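PDB 4FSO: probable porin from Pseudomonas aeruginosa, which probably acts as an outer-membrane porin, forming a beta-barrel channel that lets small solutes cross the outer membrane. Local coordinates for residues Leu208-Gly213 with Arg220-Gly225; Ala158-Arg163 with Asp194-Asp199. All blocks are in the same frame, centred on the assembly; numbering follows the deposited sequence.

Interaction 1. Residues Leu208-Gly213 with Arg220-Gly225; sequences LQYAQG and RQRYLG
Y223 and Q209 meet across two adjacent antiparallel strands, the phenol OH giving its hydrogen to Q209 OE1 at 2.8 Å. The amide and ring planes stand nearly perpendicular, at 87°, and the hydroxyl approaches OE1 from above the carbonyl plane. With CG anti to the backbone N (chi1 166°), the Y223 ring lies along its own strand toward G225, whose lack of a side chain is consistent with the hydroxyl's place there. Q209 CB meets the ring edge at CE2, 3.6 Å away. The other end of the amide is satisfied as well, because Q209 NE2 donates to D199 OD1. Both ends of the amide thus have a partner, while the backbone ladder runs on undisturbed. That ladder is regular: Q209 with G225, A211 with Y223 and G213 with Q221 are hydrogen-bonded pairs, each closed by two N-H...O bonds, among them Y223 N to A211 O at 2.8 Å and A211 N to Y223 O at 2.9 Å. On the other face, L224 CD1 lies at the edge of the Y210 ring, and R222 CD packs near Y210 OH at 3.6 Å. R222 and R220 form salt bridges with D245 and E247 of the next strand, and Q221 NE2 donates to S246 OG and P289 O. This is a beta hairpin, strands 206-215 and 219-231, flanked by strand 193-203 beside the first arm and by strand 236-248 beside the second, whose F244 ring meets Y223.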
# COMPACT_ATOMS: atom_id res chain seq x y z
N LEU A 208 12.53 7.84 11.75
CA LEU A 208 12.73 8.84 10.72
C LEU A 208 13.01 8.13 9.41
O LEU A 208 13.64 7.08 9.39
CB LEU A 208 13.91 9.76 11.08
CG LEU A 208 13.58 11.06 11.80
CD1 LEU A 208 12.48 10.84 12.82
CD2 LEU A 208 14.83 11.58 12.47
N GLN A 209 12.54 8.71 8.31
CA GLN A 209 12.63 8.01 7.05
C GLN A 209 12.98 8.94 5.91
O GLN A 209 12.29 9.93 5.67
CB GLN A 209 11.30 7.38 6.72
CG GLN A 209 10.87 6.26 7.61
CD GLN A 209 9.66 5.54 7.01
OE1 GLN A 209 8.57 6.11 6.90
NE2 GLN A 209 9.87 4.29 6.59
N TYR A 210 14.02 8.61 5.17
CA TYR A 210 14.26 9.31 3.94
C TYR A 210 14.28 8.27 2.83
O TYR A 210 14.80 7.18 3.02
CB TYR A 210 15.59 10.08 3.97
CG TYR A 210 15.88 10.73 2.64
CD1 TYR A 210 15.15 11.83 2.21
CD2 TYR A 210 16.85 10.21 1.79
CE1 TYR A 210 15.37 12.40 0.99
CE2 TYR A 210 17.08 10.78 0.55
CZ TYR A 210 16.34 11.88 0.16
OH TYR A 210 16.56 12.47 -1.06
N ALA A 211 13.72 8.62 1.68
CA ALA A 211 13.80 7.75 0.51
C ALA A 211 13.81 8.55 -0.80
O ALA A 211 13.36 9.70 -0.86
CB ALA A 211 12.67 6.69 0.54
N GLN A 212 14.30 7.92 -1.86
CA GLN A 212 14.60 8.63 -3.10
C GLN A 212 14.61 7.65 -4.26
O GLN A 212 15.06 6.51 -4.12
CB GLN A 212 15.95 9.28 -2.95
CG GLN A 212 16.57 9.80 -4.19
CD GLN A 212 17.69 10.75 -3.87
OE1 GLN A 212 17.92 11.08 -2.70
NE2 GLN A 212 18.41 11.20 -4.89
N GLY A 213 14.09 8.08 -5.41
CA GLY A 213 14.13 7.21 -6.58
C GLY A 213 13.11 7.66 -7.59
O GLY A 213 12.65 8.80 -7.55
N ARG A 220 10.96 11.56 -10.92
CA ARG A 220 11.73 11.36 -9.72
C ARG A 220 10.91 11.81 -8.50
O ARG A 220 10.07 12.72 -8.59
CB ARG A 220 13.10 12.05 -9.80
CG ARG A 220 13.08 13.50 -10.28
CD ARG A 220 14.51 14.11 -10.36
NE ARG A 220 15.24 13.76 -11.59
CZ ARG A 220 15.61 14.63 -12.53
NH1 ARG A 220 15.33 15.92 -12.40
NH2 ARG A 220 16.26 14.21 -13.61
N GLN A 221 11.15 11.16 -7.38
CA GLN A 221 10.36 11.37 -6.19
C GLN A 221 11.26 11.25 -4.94
O GLN A 221 12.05 10.32 -4.82
CB GLN A 221 9.23 10.33 -6.19
CG GLN A 221 8.18 10.49 -5.10
CD GLN A 221 6.94 9.63 -5.37
OE1 GLN A 221 6.84 8.49 -4.92
NE2 GLN A 221 5.99 10.19 -6.12
N ARG A 222 11.13 12.20 -4.03
CA ARG A 222 11.80 12.13 -2.74
C ARG A 222 10.74 11.98 -1.66
O ARG A 222 9.58 12.38 -1.83
CB ARG A 222 12.59 13.41 -2.45
CG ARG A 222 13.72 13.73 -3.40
CD ARG A 222 14.56 14.91 -2.87
NE ARG A 222 13.90 16.21 -3.04
CZ ARG A 222 14.05 17.25 -2.21
NH1 ARG A 222 14.82 17.15 -1.13
NH2 ARG A 222 13.42 18.38 -2.46
N TYR A 223 11.17 11.43 -0.52
CA TYR A 223 10.26 11.16 0.57
C TYR A 223 10.90 11.38 1.93
O TYR A 223 12.02 10.95 2.16
CB TYR A 223 9.77 9.71 0.46
CG TYR A 223 9.09 9.23 1.73
CD1 TYR A 223 7.72 9.43 1.92
CD2 TYR A 223 9.81 8.57 2.73
CE1 TYR A 223 7.08 8.97 3.08
CE2 TYR A 223 9.19 8.13 3.89
CZ TYR A 223 7.82 8.33 4.06
OH TYR A 223 7.22 7.89 5.21
N LEU A 224 10.16 12.01 2.83
CA LEU A 224 10.49 12.09 4.25
C LEU A 224 9.34 11.52 5.05
O LEU A 224 8.19 11.83 4.77
CB LEU A 224 10.66 13.53 4.70
CG LEU A 224 11.99 14.26 4.70
CD1 LEU A 224 12.84 13.81 3.55
CD2 LEU A 224 11.70 15.75 4.57
N GLY A 225 9.64 10.70 6.04
CA GLY A 225 8.63 10.21 6.93
C GLY A 225 9.02 10.37 8.38
O GLY A 225 10.21 10.46 8.70

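Interaction 2. Residues Ala158-Arg163 with Asp194-Asp199; sequences ATRLER and DAYQLD
D194 sets its carboxylate alongside R160, both side chains pointing the same way, and the salt bridge runs from R160 NE to D194 OD2 at 3.1 Å. It is purely electrostatic: OD2 lies 3.0 Å above the guanidinium plane, toward its rim, and the guanidinium hydrogens are directed elsewhere. R160 leaves its backbone with CG beside the carbonyl carbon (chi1 167°), then bends at chi3, which brings a face of the guanidinium over OD2. The other oxygen, OD1, pairs with R192 NE, so the carboxylate is shared by two arginines, one at each oxygen. The D194 backbone contributes too, its CA lying 3.2 Å from T159 O. A195 follows on the opposite face and makes the hydrogen-bonded pair with T159: A195 N reaches T159 O at 2.9 Å, in the carbonyl plane, and T159 N returns to A195 O at 3.0 Å. The small CB of A195 touches L128 and M126. These strands belong to the wall of an OprD-family beta barrel, and the register shows how a wall can alternate its faces: D194, R160 and Y196 stand on one, where a detergent molecule touches R160, while A195 and T159 stand on the other, beside the segment around L128 that probably folds into the lumen. At Y196 the next non-hydrogen-bonded pair brings A158 CB to ring atom CD2 at 3.7 Å. Beyond it Q197, its side chain fully extended, packs against P127 and M126 and sends NE2 along the strand to D199 OD1 at 3.1 Å, meeting that oxygen on its syn side.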
# COMPACT_ATOMS: atom_id res chain seq x y z
N ALA A 158 18.21 -0.65 -1.08
CA ALA A 158 18.29 -0.21 -2.47
C ALA A 158 17.54 -1.20 -3.34
O ALA A 158 17.58 -2.41 -3.11
CB ALA A 158 19.74 -0.09 -2.91
N THR A 159 16.88 -0.69 -4.37
CA THR A 159 15.99 -1.52 -5.14
C THR A 159 15.87 -1.05 -6.58
O THR A 159 15.59 0.11 -6.85
CB THR A 159 14.58 -1.52 -4.50
OG1 THR A 159 14.66 -2.11 -3.19
CG2 THR A 159 13.59 -2.29 -5.35
N ARG A 160 16.06 -1.98 -7.50
CA ARG A 160 15.94 -1.70 -8.92
C ARG A 160 14.94 -2.67 -9.56
O ARG A 160 15.08 -3.90 -9.46
CB ARG A 160 17.32 -1.80 -9.59
CG ARG A 160 17.28 -1.84 -11.12
CD ARG A 160 18.67 -1.70 -11.72
NE ARG A 160 19.38 -0.52 -11.21
CZ ARG A 160 19.82 0.48 -11.97
NH1 ARG A 160 19.61 0.46 -13.28
NH2 ARG A 160 20.46 1.50 -11.41
N LEU A 161 13.91 -2.12 -10.19
CA LEU A 161 12.86 -2.98 -10.75
C LEU A 161 12.70 -2.81 -12.26
O LEU A 161 12.43 -1.72 -12.76
CB LEU A 161 11.52 -2.76 -10.03
CG LEU A 161 11.57 -2.98 -8.52
CD1 LEU A 161 10.30 -2.52 -7.83
CD2 LEU A 161 11.85 -4.44 -8.21
N GLU A 162 12.85 -3.92 -12.96
CA GLU A 162 12.83 -3.92 -14.40
C GLU A 162 11.43 -4.16 -14.95
O GLU A 162 10.99 -3.47 -15.87
CB GLU A 162 13.78 -5.00 -14.92
CG GLU A 162 15.21 -4.88 -14.40
CD GLU A 162 15.93 -3.61 -14.89
OE1 GLU A 162 15.47 -2.98 -15.87
OE2 GLU A 162 16.96 -3.24 -14.28
N ARG A 163 10.73 -5.14 -14.38
CA ARG A 163 9.46 -5.60 -14.93
C ARG A 163 8.39 -5.74 -13.85
O ARG A 163 8.67 -5.61 -12.66
CB ARG A 163 9.62 -6.96 -15.63
CG ARG A 163 10.54 -6.97 -16.84
CD ARG A 163 9.97 -6.12 -17.97
NE ARG A 163 10.83 -6.15 -19.15
N ASP A 194 13.91 2.67 -9.65
CA ASP A 194 14.93 2.66 -8.62
C ASP A 194 14.37 3.33 -7.37
O ASP A 194 13.53 4.23 -7.46
CB ASP A 194 16.22 3.38 -9.10
CG ASP A 194 16.87 2.71 -10.34
OD1 ASP A 194 17.09 3.40 -11.37
OD2 ASP A 194 17.17 1.50 -10.28
N ALA A 195 14.79 2.86 -6.21
CA ALA A 195 14.53 3.55 -4.95
C ALA A 195 15.70 3.28 -4.04
O ALA A 195 16.42 2.30 -4.22
CB ALA A 195 13.24 3.07 -4.31
N TYR A 196 15.92 4.18 -3.09
CA TYR A 196 17.00 4.01 -2.13
C TYR A 196 16.39 4.60 -0.91
O TYR A 196 15.70 5.62 -1.01
CB TYR A 196 18.26 4.80 -2.52
CG TYR A 196 18.78 4.46 -3.91
CD1 TYR A 196 18.31 5.14 -5.04
CD2 TYR A 196 19.73 3.45 -4.09
CE1 TYR A 196 18.77 4.83 -6.31
CE2 TYR A 196 20.20 3.13 -5.36
CZ TYR A 196 19.71 3.81 -6.46
OH TYR A 196 20.19 3.48 -7.71
N GLN A 197 16.62 3.98 0.24
CA GLN A 197 15.93 4.40 1.44
C GLN A 197 16.81 4.30 2.68
O GLN A 197 17.62 3.39 2.80
CB GLN A 197 14.66 3.57 1.58
CG GLN A 197 13.79 3.81 2.81
CD GLN A 197 12.59 2.85 2.86
OE1 GLN A 197 12.24 2.20 1.86
NE2 GLN A 197 11.96 2.75 4.04
N LEU A 198 16.64 5.23 3.60
CA LEU A 198 17.33 5.18 4.88
C LEU A 198 16.33 5.30 6.04
O LEU A 198 15.56 6.25 6.09
CB LEU A 198 18.38 6.28 4.94
CG LEU A 198 19.49 6.13 5.98
CD1 LEU A 198 20.57 7.13 5.66
CD2 LEU A 198 18.99 6.36 7.40
N ASP A 199 16.37 4.36 6.97
CA ASP A 199 15.46 4.35 8.13
C ASP A 199 16.23 4.54 9.43
O ASP A 199 17.02 3.68 9.81
CB ASP A 199 14.72 3.01 8.23
CG ASP A 199 13.70 2.82 7.12
OD1 ASP A 199 13.06 3.83 6.75
OD2 ASP A 199 13.54 1.66 6.64

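Overall arrangement
Followed from the N terminus past the earlier strands, the chain reaches strand 154-165, then runs through a long, incompletely modelled connection carrying the C179-C186 disulfide before returning along strand 193-203; interaction 2 closes that 30-residue excursion. A turn leads straight into strand 206-215, and interaction 1 closes the much shorter connection to strand 219-231. The two contacts are therefore in series, neither nested nor crossed, with centres about 11 Å apart. Strands 193-203 and 206-215 join them edge to edge, through probable hydrogen bonds from Y196 N to Q212 O and from L198 N to Y210 O. Four neighbouring strands of the wall, 154-165, 193-203, 206-215 and 219-231, are thus tied side by side.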